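Side-chain contacts in proline iminopeptidase-related protein (Thermus thermophilus, PDB 2YYS), which is of unknown function but has an alpha/beta-hydrolase fold and may act as a peptidase: residues E18-V23 against V41-L46; G52-Y57 against L92-F97. One frame throughout, in Å; residues are numbered along the deposited sequence.

Contact 1 (E18-V23 against V41-L46); sequences EDVGPV and VLREGL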
ATOM      1  N   GLU A  18      -8.050  -1.224  13.621  1.00 17.76           N
ATOM      2  CA  GLU A  18      -7.330  -0.730  14.794  1.00 18.24           C
ATOM      3  C   GLU A  18      -7.306   0.791  14.700  1.00 18.06           C
ATOM      4  O   GLU A  18      -6.595   1.376  13.880  1.00 17.65           O
ATOM      5  CB  GLU A  18      -5.910  -1.285  14.858  1.00 18.39           C
ATOM      6  CG  GLU A  18      -5.838  -2.804  14.747  1.00 19.57           C
ATOM      7  CD  GLU A  18      -4.412  -3.344  14.694  1.00 20.35           C
ATOM      8  OE1 GLU A  18      -3.498  -2.576  14.348  1.00 20.31           O
ATOM      9  OE2 GLU A  18      -4.212  -4.553  14.980  1.00 20.46           O
ATOM     10  N   ASP A  19      -8.130   1.402  15.535  1.00 18.26           N
ATOM     11  CA  ASP A  19      -8.342   2.826  15.598  1.00 18.60           C
ATOM     12  C   ASP A  19      -7.513   3.343  16.765  1.00 19.24           C
ATOM     13  O   ASP A  19      -7.867   3.157  17.931  1.00 19.05           O
ATOM     14  CB  ASP A  19      -9.843   3.052  15.792  1.00 18.63           C
ATOM     15  CG  ASP A  19     -10.229   4.502  15.883  1.00 19.04           C
ATOM     16  OD1 ASP A  19      -9.370   5.405  15.773  1.00 17.76           O
ATOM     17  OD2 ASP A  19     -11.416   4.823  16.085  1.00 20.99           O
ATOM     18  N   VAL A  20      -6.416   4.017  16.444  1.00 20.14           N
ATOM     19  CA  VAL A  20      -5.350   4.293  17.405  1.00 21.36           C
ATOM     20  C   VAL A  20      -5.038   5.779  17.512  1.00 22.07           C
ATOM     21  O   VAL A  20      -4.983   6.468  16.503  1.00 22.52           O
ATOM     22  CB  VAL A  20      -4.080   3.545  16.957  1.00 21.71           C
ATOM     23  CG1 VAL A  20      -2.920   3.839  17.837  1.00 22.76           C
ATOM     24  CG2 VAL A  20      -4.350   2.038  16.945  1.00 21.82           C
ATOM     25  N   GLY A  21      -4.795   6.264  18.727  1.00 22.40           N
ATOM     26  CA  GLY A  21      -4.441   7.659  18.946  1.00 22.49           C
ATOM     27  C   GLY A  21      -5.627   8.531  19.349  1.00 22.75           C
ATOM     28  O   GLY A  21      -6.755   8.052  19.421  1.00 21.50           O
ATOM     29  N   PRO A  22      -5.365   9.810  19.631  1.00 23.67           N
ATOM     30  CA  PRO A  22      -6.407  10.725  20.120  1.00 24.21           C
ATOM     31  C   PRO A  22      -7.608  10.775  19.179  1.00 24.47           C
ATOM     32  O   PRO A  22      -7.434  10.955  17.982  1.00 24.07           O
ATOM     33  CB  PRO A  22      -5.705  12.094  20.203  1.00 24.50           C
ATOM     34  CG  PRO A  22      -4.305  11.911  19.773  1.00 24.95           C
ATOM     35  CD  PRO A  22      -4.049  10.459  19.494  1.00 23.96           C
ATOM     36  N   VAL A  23      -8.805  10.607  19.722  1.00 25.09           N
ATOM     37  CA  VAL A  23     -10.016  10.503  18.914  1.00 26.31           C
ATOM     38  C   VAL A  23     -10.320  11.782  18.113  1.00 26.89           C
ATOM     39  O   VAL A  23     -10.946  11.725  17.062  1.00 26.92           O
ATOM     40  CB  VAL A  23     -11.243  10.098  19.789  1.00 26.32           C
ATOM     41  CG1 VAL A  23     -11.710  11.251  20.705  1.00 27.47           C
ATOM     42  CG2 VAL A  23     -12.372   9.612  18.921  1.00 26.83           C
ATOM     43  N   VAL A  41       2.420  -5.614   9.653  1.00 17.97           N
ATOM     44  CA  VAL A  41       3.820  -5.202   9.516  1.00 18.19           C
ATOM     45  C   VAL A  41       3.912  -3.689   9.310  1.00 18.19           C
ATOM     46  O   VAL A  41       4.786  -2.997   9.856  1.00 17.41           O
ATOM     47  CB  VAL A  41       4.508  -5.960   8.366  1.00 18.10           C
ATOM     48  CG1 VAL A  41       5.794  -5.270   7.913  1.00 18.54           C
ATOM     49  CG2 VAL A  41       4.810  -7.377   8.810  1.00 19.22           C
ATOM     50  N   LEU A  42       2.970  -3.192   8.527  1.00 17.74           N
ATOM     51  CA  LEU A  42       2.905  -1.776   8.206  1.00 18.26           C
ATOM     52  C   LEU A  42       2.726  -0.942   9.466  1.00 18.86           C
ATOM     53  O   LEU A  42       3.441   0.040   9.675  1.00 20.40           O
ATOM     54  CB  LEU A  42       1.780  -1.548   7.208  1.00 18.15           C
ATOM     55  CG  LEU A  42       1.738  -0.237   6.460  1.00 19.06           C
ATOM     56  CD1 LEU A  42       3.064   0.113   5.815  1.00 18.57           C
ATOM     57  CD2 LEU A  42       0.625  -0.339   5.400  1.00 20.03           C
ATOM     58  N   ARG A  43       1.825  -1.357  10.351  1.00 19.82           N
ATOM     59  CA  ARG A  43       1.663  -0.647  11.616  1.00 20.11           C
ATOM     60  C   ARG A  43       2.945  -0.661  12.457  1.00 20.34           C
ATOM     61  O   ARG A  43       3.329   0.364  13.028  1.00 20.25           O
ATOM     62  CB  ARG A  43       0.519  -1.228  12.445  1.00 20.21           C
ATOM     63  CG  ARG A  43       0.536  -0.706  13.869  1.00 20.18           C
ATOM     64  CD  ARG A  43      -0.696  -0.994  14.692  1.00 20.22           C
ATOM     65  NE  ARG A  43      -0.529  -0.454  16.046  1.00 19.18           N
ATOM     66  CZ  ARG A  43      -1.404  -0.584  17.028  1.00 19.82           C
ATOM     67  NH1 ARG A  43      -2.545  -1.222  16.826  1.00 20.34           N
ATOM     68  NH2 ARG A  43      -1.145  -0.061  18.219  1.00 20.63           N
ATOM     69  N   GLU A  44       3.594  -1.820  12.558  1.00 20.26           N
ATOM     70  CA  GLU A  44       4.810  -1.935  13.354  1.00 20.21           C
ATOM     71  C   GLU A  44       5.902  -0.997  12.829  1.00 19.97           C
ATOM     72  O   GLU A  44       6.686  -0.470  13.601  1.00 20.36           O
ATOM     73  CB  GLU A  44       5.314  -3.387  13.396  1.00 20.48           C
ATOM     74  CG  GLU A  44       4.350  -4.392  14.028  1.00 21.33           C
ATOM     75  CD  GLU A  44       4.078  -4.152  15.515  1.00 24.79           C
ATOM     76  OE1 GLU A  44       4.979  -3.683  16.238  1.00 25.04           O
ATOM     77  OE2 GLU A  44       2.945  -4.438  15.968  1.00 26.47           O
ATOM     78  N   GLY A  45       5.945  -0.786  11.519  1.00 20.07           N
ATOM     79  CA  GLY A  45       6.918   0.103  10.915  1.00 19.99           C
ATOM     80  C   GLY A  45       6.622   1.593  10.997  1.00 19.90           C
ATOM     81  O   GLY A  45       7.546   2.408  11.032  1.00 20.30           O
ATOM     82  N   LEU A  46       5.352   1.968  11.029  1.00 19.60           N
ATOM     83  CA  LEU A  46       4.977   3.379  10.943  1.00 19.53           C
ATOM     84  C   LEU A  46       4.606   4.011  12.277  1.00 19.84           C
ATOM     85  O   LEU A  46       4.821   5.213  12.452  1.00 19.17           O
ATOM     86  CB  LEU A  46       3.822   3.570   9.948  1.00 19.21           C
ATOM     87  CG  LEU A  46       4.074   3.069   8.523  1.00 20.61           C
ATOM     88  CD1 LEU A  46       2.875   3.342   7.640  1.00 20.88           C
ATOM     89  CD2 LEU A  46       5.325   3.690   7.906  1.00 21.48           C
TER
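Strand E18-V20 and helix V41-L46 keep their backbones well apart, the nearest CA atoms being those of E18 and R43 at 9.5 Å. The gap is bridged by side chains, one long arginine from the helix meeting E18 and V20 of the strand. In this alpha/beta-hydrolase fold the contact joins helix 40-46 to strand 14-20, next to the edge strand of the central sheet. E18 and V20, two residues apart on an extended strand, both point toward the helix, whereas the intervening D19 points away and forms salt bridges with R2 and R54. R43 suits its place because a long chain fits this distance: CG stands anti to the backbone N (chi1 168°) and the chain runs extended as far as NE, carrying the guanidinium to the strand. There NH1 donates to E18 OE1 at 3.0 Å in a nearly straight hydrogen bond (167°) that is part of a salt bridge. The oxygen lies in the guanidinium plane but is approached from above the carboxylate plane, the two planes being 84° apart. NH1 also pairs with E3, while NE bonds to Q47, fixing the group's rotation; E18 OE2 turns to Y16 OH. Replacing R43 by alanine removes the whole cationic arm, which would probably leave E18 and E3 without this positive partner and Q47 without its NE bond. The branched, apolar valine offers a methyl where a flat cation can rest: V20 CG2 lies over one guanidinium face, offset toward the rim, 3.7 Å from R43 NH1.

Contact 2 (G52-Y57 against L92-F97); sequences GFRVVY and LGVERF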
ATOM      1  N   GLY A  52      -0.003  11.426  18.153  1.00 28.60           N
ATOM      2  CA  GLY A  52      -0.704  12.664  17.835  1.00 28.20           C
ATOM      3  C   GLY A  52      -1.408  12.682  16.473  1.00 27.21           C
ATOM      4  O   GLY A  52      -1.914  13.727  16.044  1.00 28.82           O
ATOM      5  N   PHE A  53      -1.435  11.555  15.770  1.00 24.91           N
ATOM      6  CA  PHE A  53      -2.443  11.352  14.740  1.00 23.09           C
ATOM      7  C   PHE A  53      -3.435  10.332  15.270  1.00 21.93           C
ATOM      8  O   PHE A  53      -3.098   9.501  16.097  1.00 20.74           O
ATOM      9  CB  PHE A  53      -1.837  10.832  13.444  1.00 22.81           C
ATOM     10  CG  PHE A  53      -1.103  11.868  12.637  1.00 22.72           C
ATOM     11  CD1 PHE A  53      -1.778  12.669  11.723  1.00 23.00           C
ATOM     12  CD2 PHE A  53       0.269  12.015  12.766  1.00 23.17           C
ATOM     13  CE1 PHE A  53      -1.090  13.602  10.956  1.00 22.84           C
ATOM     14  CE2 PHE A  53       0.959  12.953  12.012  1.00 25.00           C
ATOM     15  CZ  PHE A  53       0.282  13.746  11.105  1.00 23.80           C
ATOM     16  N   ARG A  54      -4.670  10.424  14.807  1.00 21.15           N
ATOM     17  CA  ARG A  54      -5.595   9.317  14.905  1.00 20.43           C
ATOM     18  C   ARG A  54      -5.362   8.458  13.675  1.00 20.16           C
ATOM     19  O   ARG A  54      -5.625   8.887  12.548  1.00 20.25           O
ATOM     20  CB  ARG A  54      -7.026   9.817  14.928  1.00 20.50           C
ATOM     21  CG  ARG A  54      -8.054   8.719  15.061  1.00 20.28           C
ATOM     22  CD  ARG A  54      -9.442   9.237  15.093  1.00 21.10           C
ATOM     23  NE  ARG A  54     -10.425   8.179  15.225  1.00 20.56           N
ATOM     24  CZ  ARG A  54     -11.728   8.374  15.207  1.00 21.66           C
ATOM     25  NH1 ARG A  54     -12.223   9.595  15.058  1.00 24.98           N
ATOM     26  NH2 ARG A  54     -12.547   7.351  15.338  1.00 21.59           N
ATOM     27  N   VAL A  55      -4.857   7.250  13.883  1.00 19.06           N
ATOM     28  CA  VAL A  55      -4.502   6.374  12.787  1.00 18.66           C
ATOM     29  C   VAL A  55      -5.437   5.161  12.761  1.00 18.00           C
ATOM     30  O   VAL A  55      -5.571   4.425  13.745  1.00 17.28           O
ATOM     31  CB  VAL A  55      -3.054   5.894  12.900  1.00 18.52           C
ATOM     32  CG1 VAL A  55      -2.640   5.195  11.624  1.00 19.36           C
ATOM     33  CG2 VAL A  55      -2.135   7.046  13.191  1.00 19.11           C
ATOM     34  N   VAL A  56      -6.054   4.954  11.610  1.00 17.14           N
ATOM     35  CA  VAL A  56      -6.963   3.847  11.412  1.00 17.30           C
ATOM     36  C   VAL A  56      -6.249   2.821  10.535  1.00 17.69           C
ATOM     37  O   VAL A  56      -6.175   2.969   9.296  1.00 18.70           O
ATOM     38  CB  VAL A  56      -8.276   4.339  10.769  1.00 16.88           C
ATOM     39  CG1 VAL A  56      -9.259   3.199  10.613  1.00 17.29           C
ATOM     40  CG2 VAL A  56      -8.875   5.434  11.606  1.00 15.88           C
ATOM     41  N   TYR A  57      -5.655   1.828  11.183  1.00 17.56           N
ATOM     42  CA  TYR A  57      -5.104   0.680  10.480  1.00 17.89           C
ATOM     43  C   TYR A  57      -6.254  -0.277  10.258  1.00 17.40           C
ATOM     44  O   TYR A  57      -7.041  -0.518  11.160  1.00 18.12           O
ATOM     45  CB  TYR A  57      -3.986  -0.012  11.278  1.00 17.99           C
ATOM     46  CG  TYR A  57      -2.877   0.900  11.761  1.00 18.56           C
ATOM     47  CD1 TYR A  57      -1.761   1.149  10.979  1.00 20.08           C
ATOM     48  CD2 TYR A  57      -2.938   1.494  13.016  1.00 19.55           C
ATOM     49  CE1 TYR A  57      -0.736   1.982  11.435  1.00 19.40           C
ATOM     50  CE2 TYR A  57      -1.930   2.318  13.474  1.00 19.14           C
ATOM     51  CZ  TYR A  57      -0.828   2.561  12.681  1.00 20.83           C
ATOM     52  OH  TYR A  57       0.172   3.399  13.146  1.00 21.80           O
ATOM     53  N   LEU A  92     -16.782   5.523  11.566  1.00 23.69           N
ATOM     54  CA  LEU A  92     -15.997   6.021  12.691  1.00 23.62           C
ATOM     55  C   LEU A  92     -16.233   7.509  12.996  1.00 23.67           C
ATOM     56  O   LEU A  92     -15.662   8.032  13.942  1.00 23.95           O
ATOM     57  CB  LEU A  92     -14.504   5.769  12.449  1.00 23.77           C
ATOM     58  CG  LEU A  92     -14.055   4.314  12.251  1.00 24.04           C
ATOM     59  CD1 LEU A  92     -12.558   4.287  11.946  1.00 23.72           C
ATOM     60  CD2 LEU A  92     -14.383   3.446  13.478  1.00 25.35           C
ATOM     61  N   GLY A  93     -17.079   8.176  12.210  1.00 24.10           N
ATOM     62  CA  GLY A  93     -17.392   9.587  12.397  1.00 24.32           C
ATOM     63  C   GLY A  93     -16.254  10.526  12.024  1.00 24.66           C
ATOM     64  O   GLY A  93     -16.169  11.636  12.539  1.00 24.88           O
ATOM     65  N   VAL A  94     -15.368  10.080  11.137  1.00 24.89           N
ATOM     66  CA  VAL A  94     -14.271  10.907  10.641  1.00 25.01           C
ATOM     67  C   VAL A  94     -14.719  11.554   9.327  1.00 25.47           C
ATOM     68  O   VAL A  94     -15.131  10.857   8.405  1.00 25.83           O
ATOM     69  CB  VAL A  94     -13.001  10.065  10.406  1.00 24.96           C
ATOM     70  CG1 VAL A  94     -11.874  10.921   9.839  1.00 24.90           C
ATOM     71  CG2 VAL A  94     -12.555   9.384  11.705  1.00 24.70           C
ATOM     72  N   GLU A  95     -14.630  12.878   9.243  1.00 25.73           N
ATOM     73  CA  GLU A  95     -15.098  13.614   8.065  1.00 26.41           C
ATOM     74  C   GLU A  95     -14.003  13.823   7.037  1.00 24.64           C
ATOM     75  O   GLU A  95     -14.205  13.593   5.858  1.00 25.14           O
ATOM     76  CB  GLU A  95     -15.602  14.986   8.464  1.00 27.31           C
ATOM     77  CG  GLU A  95     -17.031  15.033   8.961  1.00 32.65           C
ATOM     78  CD  GLU A  95     -17.379  16.450   9.351  1.00 38.01           C
ATOM     79  OE1 GLU A  95     -17.656  17.255   8.432  1.00 41.43           O
ATOM     80  OE2 GLU A  95     -17.295  16.763  10.560  1.00 41.42           O
ATOM     81  N   ARG A  96     -12.859  14.302   7.496  1.00 22.96           N
ATOM     82  CA  ARG A  96     -11.703  14.536   6.635  1.00 21.86           C
ATOM     83  C   ARG A  96     -10.520  13.728   7.178  1.00 20.51           C
ATOM     84  O   ARG A  96     -10.416  13.496   8.375  1.00 20.17           O
ATOM     85  CB  ARG A  96     -11.365  16.031   6.594  1.00 21.58           C
ATOM     86  CG  ARG A  96     -12.419  16.909   5.868  1.00 23.29           C
ATOM     87  CD  ARG A  96     -12.186  18.434   6.003  1.00 23.62           C
ATOM     88  NE  ARG A  96     -12.486  18.854   7.366  1.00 24.62           N
ATOM     89  CZ  ARG A  96     -13.714  19.087   7.844  1.00 25.60           C
ATOM     90  NH1 ARG A  96     -14.779  18.979   7.059  1.00 25.98           N
ATOM     91  NH2 ARG A  96     -13.879  19.428   9.120  1.00 24.10           N
ATOM     92  N   PHE A  97      -9.624  13.314   6.296  1.00 19.37           N
ATOM     93  CA  PHE A  97      -8.506  12.447   6.678  1.00 18.41           C
ATOM     94  C   PHE A  97      -7.437  12.444   5.598  1.00 17.83           C
ATOM     95  O   PHE A  97      -7.742  12.678   4.444  1.00 17.59           O
ATOM     96  CB  PHE A  97      -9.013  11.021   6.887  1.00 17.76           C
ATOM     97  CG  PHE A  97      -9.788  10.491   5.721  1.00 17.44           C
ATOM     98  CD1 PHE A  97      -9.134   9.900   4.656  1.00 17.16           C
ATOM     99  CD2 PHE A  97     -11.172  10.597   5.682  1.00 17.29           C
ATOM    100  CE1 PHE A  97      -9.838   9.418   3.574  1.00 17.80           C
ATOM    101  CE2 PHE A  97     -11.887  10.107   4.613  1.00 16.81           C
ATOM    102  CZ  PHE A  97     -11.217   9.529   3.545  1.00 18.27           C
TER
HETATM  103  O   HOH W   1     -14.904  10.348  15.386  1.00 29.87           O
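L92, R54 and V56 have the most surface buried where strand 54-57 meets the turn that follows helix 78-91. L92 serves twice, through its side chain and its carbonyl. Its CD1 meets V56 CG1 tip to tip at 3.7 Å, apolar branches that suit the packing of strand 54-58 against helix 78-91, where V56 also touches L88. Two residues earlier on the strand, the extended R54 side chain (chi1 -179°) crosses L92 and brings NH2 to L92 O at 3.5 Å, a weak hydrogen bond bent to 148°. A water bridges the same two groups: it accepts from R54 NH1 at 2.8 Å and donates to L92 O at 2.8 Å. The helix ends in a Schellman motif, in which G93 takes a positive phi (72°) that glycine, lacking a CB, adopts without strain. The chain then returns V94 to the arginine, and V94 CG2 lies over one guanidinium face, 3.4 Å from R54 NH1. The stronger polar partner of R54 is D19 on the neighbouring strand, salt-bridged to NH2. With D19, shared with R2, probably offsetting much of its charge, R54 turns NH1 and NH2 to a water and a neutral carbonyl, so the link to the helix end is probably more one of fit and hydration than of charge.

From the N terminus the chain runs through strand 14-20, steps past the position later filled by strand 54-58 to form strand 27-31, and enters helix 40-46, where contact 1 closes its loop. Only then does strand 54-58 open contact 2, which closes after helix 78-91, just before strand 97-102. The two loops therefore stand in series, neither nested nor crossed, yet their centres lie about 11 Å apart. They meet because strands 14-20 and 54-58 are antiparallel neighbours: V55 N lies 2.7 Å from V20 O and E18 N 2.8 Å from Y57 O, both probable hydrogen bonds. Together the contacts tie helix 40-46 and the end of helix 78-91 to this pair of strands.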